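Local structure of TT1561 protein (Thermus thermophilus, 1UF3) at residues P65-P70 with Y108-V113; E99-W104 with W144-Y149; E171-I176 with E194-S199. The protein is of unknown function but binds calcium and is probably a metal-dependent phosphoesterase of the calcineurin superfamily. One frame throughout, in Å; residues are numbered along the deposited sequence.

From the N terminus, strand 66-69 is the first segment met, within one sheet of the fold. Interaction 1 closes a loop of 37 residues when segment 108-113, on strand 108-118 of the other sheet, packs on it. Strand 101-104 lies inside that loop; interaction 2 joins it to 144-149 beyond, closing a 39-residue loop, so the two contacts cross. They also touch: 101-104 and 108-113 pair antiparallel, with Val110 N 2.8 Å from Thr102 O. Interaction 3 opens after both close. Its 17-residue loop brings helix 170-179 to a hairpin turn in the sheet that all three interactions reach. Interaction 1 joins the two sheets; interactions 2 and 3 bring a loop and a helix to one of them.

Interaction 1 (P65-P70 with Y108-V113); sequences PTAYVP and YLVAGV
Ala67 and Val110 meet head on between two strands, each CB pointing at the other strand. The contact itself is methyl to methyl, with Ala67 CB 3.9 Å from Val110 CG1. Val110 offers this branch because CG1 stands anti to its backbone N (chi1 -174°). Two residues further along, Val69 also points across. It meets no side chain there: its CG1 lies over the bare backbone of Gly112, 4.1 Å from CA, with Val113 N slightly farther away. A CB modelled on Gly112 would clash with Val69 CG1, so the missing side chain makes room for the valine methyl. The strands run nearly parallel, at 17°, with axes 7.3 Å apart at closest approach. They are not neighbours in a sheet. Strand 66-69 belongs to the sheet that holds strand 35-39, with which Pro65 and Ala67 form backbone hydrogen bonds. Strand 108-118 belongs to the second sheet. The pair therefore sits in the interface between the two layers, as in the two-sheet core of metallophosphoesterases. Trp104 packs on Ala67, and Leu154 touches both Val69 and Val110. At the far end of the contact, the side chain of Val113 turns away from strand 66-69 and comes about 6 Å from that of Glu99, a calcium-binding residue of this protein, although no calcium is bound to it in this chain. No hydrogen bond passes between the two strands. With small aliphatic groups facing one another in a buried place, the contact depends on close fit and exclusion of water, not on directional bonds.

Interaction 2 (E99-W104 with W144-Y149); sequences ETFTFW and WELKDY
The backbone N of Phe103, whose ring meets Tyr149 across this contact, is hydrogen-bonded to Glu145 OE1 of a second subunit. Thr102 OG1 bonds to OE2 of the same carboxylate, so the acid is gripped at both oxygens. Within the chain the contact is wholly apolar. Phe103 drives its CE2 corner onto one face of the Tyr149 ring, 3.4 Å above the plane and over the ring centre. The planes are inclined at 46° and the centroids are 4.5 Å apart, so the pair is oblique. With CG anti to its carbonyl carbon (chi1 -69°), the Phe103 side chain crosses that of Tyr149 at about a right angle. Strand 101-104 belongs to the second sheet of the metallophosphoesterase fold, paired antiparallel with 108-118. The segment 144-149 lies in the connection between helix 133-140 and strand 151-155 of that sheet. Replacing Tyr149 by an alanine would probably leave Phe103 CE2 without the ring face it rests on, with Phe103 held mainly by Leu146 and Leu109. Leu146 fills the place beside this pair. Its CD1 sits over one face of the Phe101 ring, 4.1 Å from the centroid and 17° off the normal, a CH-pi contact. The same methyl lies 4.0 Å from Phe103 CZ, so it bridges both phenylalanines. Leu109, on the neighbouring strand, touches Phe101, Phe103 and Leu146. Leu146 also packs on Leu146 of the second subunit.

Interaction 3 (E171-I176 with E194-S199); sequences EVAHLI and EMLGAS
Ile176 has CG2 anti to its backbone N and CG1 anti to its carbonyl carbon (chi1 -63°). CG2 rests on Ser199, 3.4 Å from OG and 3.6 Å from CB, and also lies beside Leu196. Ile176 CD1, at the end of the other branch, is 4.3 Å from Leu196 CD1. Leu196 is extended (chi1 -165°, chi2 167°). It puts that same methyl by Ala173, 4.3 Å from CB, one helical turn before Ile176. The Ser199 hydroxyl is not left to the isoleucine methyl: OG is hydrogen-bonded to Pro181 O, which satisfies this buried polar group. Leu196 and Ser199 bracket a type II' turn. Two backbone bonds close it, Leu196 N to Ser199 O at 2.8 Å and Ser199 N to Leu196 O at 3.0 Å. Gly197 takes the positive phi that suits glycine. Val172, Leu175 and Ile176 also touch Phe155 of strand 151-155. Helix 170-179 is the crossover of a beta-alpha-beta unit between parallel strands 151-155 and 183-186, and here its flank packs against the two-residue turn of a beta hairpin.

Interaction 1 (P65-P70 with Y108-V113)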
loop_
_atom_site.group_PDB
_atom_site.type_symbol
_atom_site.label_atom_id
_atom_site.label_comp_id
_atom_site.label_asym_id
_atom_site.label_seq_id
_atom_site.Cartn_x
_atom_site.Cartn_y
_atom_site.Cartn_z
ATOM N N PRO A 65 -8.629 9.582 10.882
ATOM C CA PRO A 65 -8.704 10.892 11.529
ATOM C C PRO A 65 -10.195 11.115 11.783
ATOM O O PRO A 65 -11.011 10.814 10.911
ATOM C CB PRO A 65 -8.156 11.832 10.461
ATOM C CG PRO A 65 -7.093 10.985 9.821
ATOM C CD PRO A 65 -7.788 9.633 9.669
ATOM N N THR A 66 -10.545 11.633 12.957
ATOM C CA THR A 66 -11.952 11.840 13.308
ATOM C C THR A 66 -12.128 13.085 14.161
ATOM O O THR A 66 -11.386 13.313 15.112
ATOM C CB THR A 66 -12.505 10.607 14.068
ATOM O OG1 THR A 66 -12.350 9.449 13.246
ATOM C CG2 THR A 66 -13.992 10.765 14.409
ATOM N N ALA A 67 -13.108 13.910 13.813
ATOM C CA ALA A 67 -13.342 15.111 14.589
ATOM C C ALA A 67 -14.801 15.170 14.963
ATOM O O ALA A 67 -15.670 14.768 14.191
ATOM C CB ALA A 67 -12.960 16.369 13.783
ATOM N N TYR A 68 -15.078 15.703 16.140
ATOM C CA TYR A 68 -16.455 15.807 16.578
ATOM C C TYR A 68 -16.655 16.954 17.545
ATOM O O TYR A 68 -15.685 17.478 18.124
ATOM C CB TYR A 68 -16.927 14.464 17.209
ATOM C CG TYR A 68 -15.871 13.717 18.019
ATOM C CD1 TYR A 68 -15.185 12.619 17.478
ATOM C CD2 TYR A 68 -15.516 14.142 19.303
ATOM C CE1 TYR A 68 -14.145 11.960 18.211
ATOM C CE2 TYR A 68 -14.485 13.499 20.037
ATOM C CZ TYR A 68 -13.807 12.422 19.479
ATOM O OH TYR A 68 -12.740 11.876 20.164
ATOM N N VAL A 69 -17.907 17.403 17.658
ATOM C CA VAL A 69 -18.267 18.448 18.607
ATOM C C VAL A 69 -19.556 17.947 19.280
ATOM O O VAL A 69 -20.321 17.160 18.706
ATOM C CB VAL A 69 -18.496 19.827 17.947
ATOM C CG1 VAL A 69 -17.238 20.265 17.218
ATOM C CG2 VAL A 69 -19.682 19.780 17.012
ATOM N N PRO A 70 -19.794 18.374 20.517
ATOM C CA PRO A 70 -20.996 17.932 21.228
ATOM C C PRO A 70 -22.232 18.745 20.831
ATOM O O PRO A 70 -22.118 19.818 20.214
ATOM C CB PRO A 70 -20.604 18.139 22.681
ATOM C CG PRO A 70 -19.817 19.441 22.604
ATOM C CD PRO A 70 -18.974 19.284 21.351
ATOM N N TYR A 108 -5.540 20.847 6.392
ATOM C CA TYR A 108 -6.813 21.456 6.774
ATOM C C TYR A 108 -6.757 21.755 8.258
ATOM O O TYR A 108 -6.303 20.937 9.035
ATOM C CB TYR A 108 -8.000 20.537 6.481
ATOM C CG TYR A 108 -8.174 20.246 5.015
ATOM C CD1 TYR A 108 -7.712 19.060 4.468
ATOM C CD2 TYR A 108 -8.786 21.174 4.161
ATOM C CE1 TYR A 108 -7.843 18.794 3.107
ATOM C CE2 TYR A 108 -8.931 20.905 2.807
ATOM C CZ TYR A 108 -8.455 19.716 2.289
ATOM O OH TYR A 108 -8.590 19.422 0.948
ATOM N N LEU A 109 -7.191 22.948 8.631
ATOM C CA LEU A 109 -7.239 23.368 10.018
ATOM C C LEU A 109 -8.702 23.085 10.441
ATOM O O LEU A 109 -9.639 23.764 9.978
ATOM C CB LEU A 109 -6.903 24.863 10.110
ATOM C CG LEU A 109 -6.978 25.550 11.483
ATOM C CD1 LEU A 109 -6.150 24.760 12.483
ATOM C CD2 LEU A 109 -6.472 26.986 11.388
ATOM N N VAL A 110 -8.888 22.054 11.272
ATOM C CA VAL A 110 -10.213 21.645 11.746
ATOM C C VAL A 110 -10.521 22.221 13.123
ATOM O O VAL A 110 -9.737 22.101 14.060
ATOM C CB VAL A 110 -10.324 20.116 11.785
ATOM C CG1 VAL A 110 -11.777 19.676 12.153
ATOM C CG2 VAL A 110 -9.922 19.541 10.440
ATOM N N ALA A 111 -11.664 22.887 13.238
ATOM C CA ALA A 111 -12.047 23.495 14.499
ATOM C C ALA A 111 -13.563 23.499 14.647
ATOM O O ALA A 111 -14.302 23.323 13.668
ATOM C CB ALA A 111 -11.539 24.915 14.570
ATOM N N GLY A 112 -14.025 23.727 15.867
ATOM C CA GLY A 112 -15.462 23.765 16.063
ATOM C C GLY A 112 -15.946 24.422 17.335
ATOM O O GLY A 112 -15.166 24.809 18.220
ATOM N N VAL A 113 -17.260 24.598 17.384
ATOM C CA VAL A 113 -17.929 25.130 18.553
ATOM C C VAL A 113 -19.263 24.361 18.572
ATOM O O VAL A 113 -20.139 24.576 17.718
ATOM C CB VAL A 113 -18.172 26.634 18.466
ATOM C CG1 VAL A 113 -18.890 27.091 19.714
ATOM C CG2 VAL A 113 -16.847 27.392 18.338
#

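Interaction 2 (E99-W104 with W144-Y149)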
loop_
_atom_site.group_PDB
_atom_site.type_symbol
_atom_site.label_atom_id
_atom_site.label_comp_id
_atom_site.label_asym_id
_atom_site.label_seq_id
_atom_site.Cartn_x
_atom_site.Cartn_y
_atom_site.Cartn_z
ATOM N N GLU A 99 -14.156 24.089 20.820
ATOM C CA GLU A 99 -13.376 25.229 21.328
ATOM C C GLU A 99 -11.878 25.074 21.053
ATOM O O GLU A 99 -11.068 25.860 21.529
ATOM C CB GLU A 99 -13.568 25.452 22.839
ATOM C CG GLU A 99 -15.001 25.376 23.358
ATOM C CD GLU A 99 -15.068 25.615 24.868
ATOM O OE1 GLU A 99 -14.091 25.298 25.575
ATOM O OE2 GLU A 99 -16.098 26.117 25.355
ATOM N N THR A 100 -11.501 24.062 20.290
ATOM C CA THR A 100 -10.091 23.889 20.011
ATOM C C THR A 100 -9.855 23.550 18.531
ATOM O O THR A 100 -10.723 23.823 17.685
ATOM C CB THR A 100 -9.475 22.833 21.007
ATOM O OG1 THR A 100 -8.050 22.868 20.926
ATOM C CG2 THR A 100 -9.977 21.446 20.714
ATOM N N PHE A 101 -8.708 22.954 18.196
ATOM C CA PHE A 101 -8.430 22.662 16.792
ATOM C C PHE A 101 -7.443 21.520 16.589
ATOM O O PHE A 101 -6.784 21.082 17.531
ATOM C CB PHE A 101 -7.840 23.917 16.149
ATOM C CG PHE A 101 -6.432 24.199 16.583
ATOM C CD1 PHE A 101 -5.350 23.659 15.876
ATOM C CD2 PHE A 101 -6.186 24.909 17.752
ATOM C CE1 PHE A 101 -4.058 23.814 16.333
ATOM C CE2 PHE A 101 -4.899 25.075 18.224
ATOM C CZ PHE A 101 -3.823 24.520 17.511
ATOM N N THR A 102 -7.366 21.032 15.354
ATOM C CA THR A 102 -6.378 20.020 15.006
ATOM C C THR A 102 -6.119 20.164 13.502
ATOM O O THR A 102 -6.895 20.834 12.820
ATOM C CB THR A 102 -6.847 18.582 15.331
ATOM O OG1 THR A 102 -5.752 17.683 15.129
ATOM C CG2 THR A 102 -8.005 18.161 14.458
ATOM N N PHE A 103 -5.027 19.575 12.999
ATOM C CA PHE A 103 -4.725 19.636 11.566
ATOM C C PHE A 103 -4.869 18.276 10.942
ATOM O O PHE A 103 -4.473 17.264 11.525
ATOM C CB PHE A 103 -3.280 20.083 11.267
ATOM C CG PHE A 103 -2.995 21.507 11.584
ATOM C CD1 PHE A 103 -2.249 21.838 12.711
ATOM C CD2 PHE A 103 -3.414 22.526 10.729
ATOM C CE1 PHE A 103 -1.922 23.161 12.980
ATOM C CE2 PHE A 103 -3.100 23.845 10.985
ATOM C CZ PHE A 103 -2.349 24.177 12.111
ATOM N N TRP A 104 -5.443 18.244 9.749
ATOM C CA TRP A 104 -5.560 17.004 9.016
ATOM C C TRP A 104 -4.640 17.176 7.809
ATOM O O TRP A 104 -4.332 18.302 7.418
ATOM C CB TRP A 104 -6.969 16.789 8.510
ATOM C CG TRP A 104 -7.910 16.190 9.493
ATOM C CD1 TRP A 104 -7.626 15.740 10.754
ATOM C CD2 TRP A 104 -9.315 16.006 9.304
ATOM N NE1 TRP A 104 -8.779 15.290 11.365
ATOM C CE2 TRP A 104 -9.829 15.442 10.498
ATOM C CE3 TRP A 104 -10.196 16.272 8.242
ATOM C CZ2 TRP A 104 -11.191 15.137 10.662
ATOM C CZ3 TRP A 104 -11.557 15.970 8.404
ATOM C CH2 TRP A 104 -12.036 15.412 9.607
ATOM N N TRP A 144 -6.832 32.928 13.935
ATOM C CA TRP A 144 -6.201 33.950 13.116
ATOM C C TRP A 144 -4.684 33.935 13.292
ATOM O O TRP A 144 -3.965 34.464 12.452
ATOM C CB TRP A 144 -6.733 35.353 13.460
ATOM C CG TRP A 144 -8.192 35.578 13.103
ATOM C CD1 TRP A 144 -9.194 35.976 13.952
ATOM C CD2 TRP A 144 -8.793 35.467 11.804
ATOM N NE1 TRP A 144 -10.376 36.124 13.258
ATOM C CE2 TRP A 144 -10.160 35.816 11.942
ATOM C CE3 TRP A 144 -8.311 35.110 10.537
ATOM C CZ2 TRP A 144 -11.046 35.812 10.862
ATOM C CZ3 TRP A 144 -9.191 35.107 9.463
ATOM C CH2 TRP A 144 -10.548 35.455 9.632
ATOM N N GLU A 145 -4.196 33.334 14.377
ATOM C CA GLU A 145 -2.755 33.278 14.608
ATOM C C GLU A 145 -2.140 32.239 13.672
ATOM O O GLU A 145 -0.953 32.294 13.365
ATOM C CB GLU A 145 -2.444 32.892 16.062
ATOM C CG GLU A 145 -3.174 33.710 17.119
ATOM C CD GLU A 145 -2.330 34.796 17.781
ATOM O OE1 GLU A 145 -1.169 35.030 17.372
ATOM O OE2 GLU A 145 -2.851 35.425 18.731
ATOM N N LEU A 146 -2.955 31.289 13.230
ATOM C CA LEU A 146 -2.486 30.232 12.346
ATOM C C LEU A 146 -2.662 30.700 10.901
ATOM O O LEU A 146 -3.778 30.929 10.444
ATOM C CB LEU A 146 -3.270 28.939 12.628
ATOM C CG LEU A 146 -3.309 28.581 14.126
ATOM C CD1 LEU A 146 -3.882 27.192 14.327
ATOM C CD2 LEU A 146 -1.889 28.653 14.712
ATOM N N LYS A 147 -1.551 30.797 10.178
ATOM C CA LYS A 147 -1.547 31.321 8.813
ATOM C C LYS A 147 -1.714 30.427 7.583
ATOM O O LYS A 147 -1.129 29.354 7.475
ATOM C CB LYS A 147 -0.267 32.162 8.620
ATOM C CG LYS A 147 -0.058 33.269 9.655
ATOM C CD LYS A 147 -1.317 34.125 9.793
ATOM C CE LYS A 147 -1.032 35.516 10.352
ATOM N NZ LYS A 147 -0.499 35.528 11.739
ATOM N N ASP A 148 -2.530 30.900 6.643
ATOM C CA ASP A 148 -2.735 30.229 5.360
ATOM C C ASP A 148 -3.259 28.805 5.338
ATOM O O ASP A 148 -2.832 28.003 4.496
ATOM C CB ASP A 148 -1.423 30.256 4.557
ATOM C CG ASP A 148 -0.765 31.625 4.576
ATOM O OD1 ASP A 148 -1.493 32.630 4.410
ATOM O OD2 ASP A 148 0.477 31.697 4.764
ATOM N N TYR A 149 -4.178 28.463 6.229
ATOM C CA TYR A 149 -4.697 27.107 6.200
ATOM C C TYR A 149 -6.165 27.075 5.801
ATOM O O TYR A 149 -6.949 27.867 6.282
ATOM C CB TYR A 149 -4.581 26.439 7.582
ATOM C CG TYR A 149 -3.174 26.175 8.097
ATOM C CD1 TYR A 149 -2.555 27.047 8.984
ATOM C CD2 TYR A 149 -2.485 25.040 7.711
ATOM C CE1 TYR A 149 -1.289 26.791 9.477
ATOM C CE2 TYR A 149 -1.218 24.773 8.195
ATOM C CZ TYR A 149 -0.627 25.644 9.076
ATOM O OH TYR A 149 0.623 25.341 9.572
#

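Interaction 3 (E171-I176 with E194-S199)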
loop_
_atom_site.group_PDB
_atom_site.type_symbol
_atom_site.label_atom_id
_atom_site.label_comp_id
_atom_site.label_asym_id
_atom_site.label_seq_id
_atom_site.Cartn_x
_atom_site.Cartn_y
_atom_site.Cartn_z
ATOM N N GLU A 171 -25.705 34.980 13.531
ATOM C CA GLU A 171 -24.378 35.076 14.130
ATOM C C GLU A 171 -23.459 33.994 13.571
ATOM O O GLU A 171 -22.293 34.251 13.251
ATOM C CB GLU A 171 -24.454 34.928 15.651
ATOM C CG GLU A 171 -24.333 36.227 16.405
ATOM C CD GLU A 171 -25.575 37.041 16.317
ATOM O OE1 GLU A 171 -26.651 36.420 16.165
ATOM O OE2 GLU A 171 -25.482 38.282 16.411
ATOM N N VAL A 172 -23.976 32.778 13.469
ATOM C CA VAL A 172 -23.173 31.689 12.942
ATOM C C VAL A 172 -22.830 31.991 11.483
ATOM O O VAL A 172 -21.705 31.760 11.037
ATOM C CB VAL A 172 -23.911 30.356 13.063
ATOM C CG1 VAL A 172 -23.181 29.283 12.291
ATOM C CG2 VAL A 172 -24.010 29.967 14.542
ATOM N N ALA A 173 -23.803 32.518 10.744
ATOM C CA ALA A 173 -23.585 32.873 9.353
ATOM C C ALA A 173 -22.454 33.895 9.318
ATOM O O ALA A 173 -21.575 33.835 8.450
ATOM C CB ALA A 173 -24.854 33.475 8.760
ATOM N N HIS A 174 -22.491 34.814 10.284
ATOM C CA HIS A 174 -21.503 35.878 10.405
ATOM C C HIS A 174 -20.086 35.340 10.685
ATOM O O HIS A 174 -19.104 35.873 10.156
ATOM C CB HIS A 174 -21.951 36.863 11.494
ATOM C CG HIS A 174 -21.070 38.067 11.624
ATOM N ND1 HIS A 174 -20.208 38.248 12.687
ATOM C CD2 HIS A 174 -20.900 39.141 10.814
ATOM C CE1 HIS A 174 -19.543 39.380 12.524
ATOM N NE2 HIS A 174 -19.944 39.942 11.395
ATOM N N LEU A 175 -19.988 34.282 11.486
ATOM C CA LEU A 175 -18.692 33.664 11.811
ATOM C C LEU A 175 -18.176 32.995 10.544
ATOM O O LEU A 175 -16.990 33.013 10.244
ATOM C CB LEU A 175 -18.850 32.589 12.895
ATOM C CG LEU A 175 -19.403 32.923 14.284
ATOM C CD1 LEU A 175 -19.716 31.610 15.028
ATOM C CD2 LEU A 175 -18.406 33.771 15.068
ATOM N N ILE A 176 -19.077 32.372 9.804
ATOM C CA ILE A 176 -18.667 31.726 8.576
ATOM C C ILE A 176 -18.181 32.789 7.588
ATOM O O ILE A 176 -17.155 32.604 6.928
ATOM C CB ILE A 176 -19.816 30.912 7.988
ATOM C CG1 ILE A 176 -20.179 29.792 8.971
ATOM C CG2 ILE A 176 -19.427 30.365 6.628
ATOM C CD1 ILE A 176 -21.250 28.869 8.497
ATOM N N GLU A 194 -25.237 23.854 0.600
ATOM C CA GLU A 194 -25.311 25.095 -0.156
ATOM C C GLU A 194 -24.023 25.867 0.046
ATOM O O GLU A 194 -23.243 25.547 0.934
ATOM C CB GLU A 194 -26.472 25.948 0.361
ATOM C CG GLU A 194 -27.841 25.366 0.101
ATOM C CD GLU A 194 -28.398 25.844 -1.225
ATOM O OE1 GLU A 194 -27.977 25.323 -2.278
ATOM O OE2 GLU A 194 -29.242 26.768 -1.202
HETATM N N MSE A 195 -23.802 26.878 -0.787
HETATM C CA MSE A 195 -22.635 27.726 -0.633
HETATM C C MSE A 195 -23.100 28.968 0.125
HETATM O O MSE A 195 -24.220 29.450 -0.079
HETATM C CB MSE A 195 -22.084 28.169 -1.994
HETATM C CG MSE A 195 -21.614 27.045 -2.893
HETATM SE SE MSE A 195 -20.076 26.087 -2.156
HETATM C CE MSE A 195 -18.936 27.565 -1.725
ATOM N N LEU A 196 -22.244 29.460 1.015
ATOM C CA LEU A 196 -22.489 30.670 1.783
ATOM C C LEU A 196 -21.202 31.435 1.505
ATOM O O LEU A 196 -20.172 31.246 2.187
ATOM C CB LEU A 196 -22.618 30.370 3.282
ATOM C CG LEU A 196 -23.227 31.502 4.132
ATOM C CD1 LEU A 196 -23.591 30.978 5.515
ATOM C CD2 LEU A 196 -22.252 32.696 4.220
ATOM N N GLY A 197 -21.256 32.276 0.477
ATOM C CA GLY A 197 -20.077 33.018 0.082
ATOM C C GLY A 197 -19.169 31.968 -0.519
ATOM O O GLY A 197 -19.612 31.140 -1.314
ATOM N N ALA A 198 -17.906 31.963 -0.115
ATOM C CA ALA A 198 -16.969 30.976 -0.636
ATOM C C ALA A 198 -16.949 29.699 0.217
ATOM O O ALA A 198 -16.171 28.782 -0.060
ATOM C CB ALA A 198 -15.573 31.579 -0.704
ATOM N N SER A 199 -17.814 29.633 1.234
ATOM C CA SER A 199 -17.873 28.470 2.140
ATOM C C SER A 199 -18.922 27.436 1.762
ATOM O O SER A 199 -20.065 27.784 1.498
ATOM C CB SER A 199 -18.172 28.908 3.578
ATOM O OG SER A 199 -17.339 29.962 4.029
#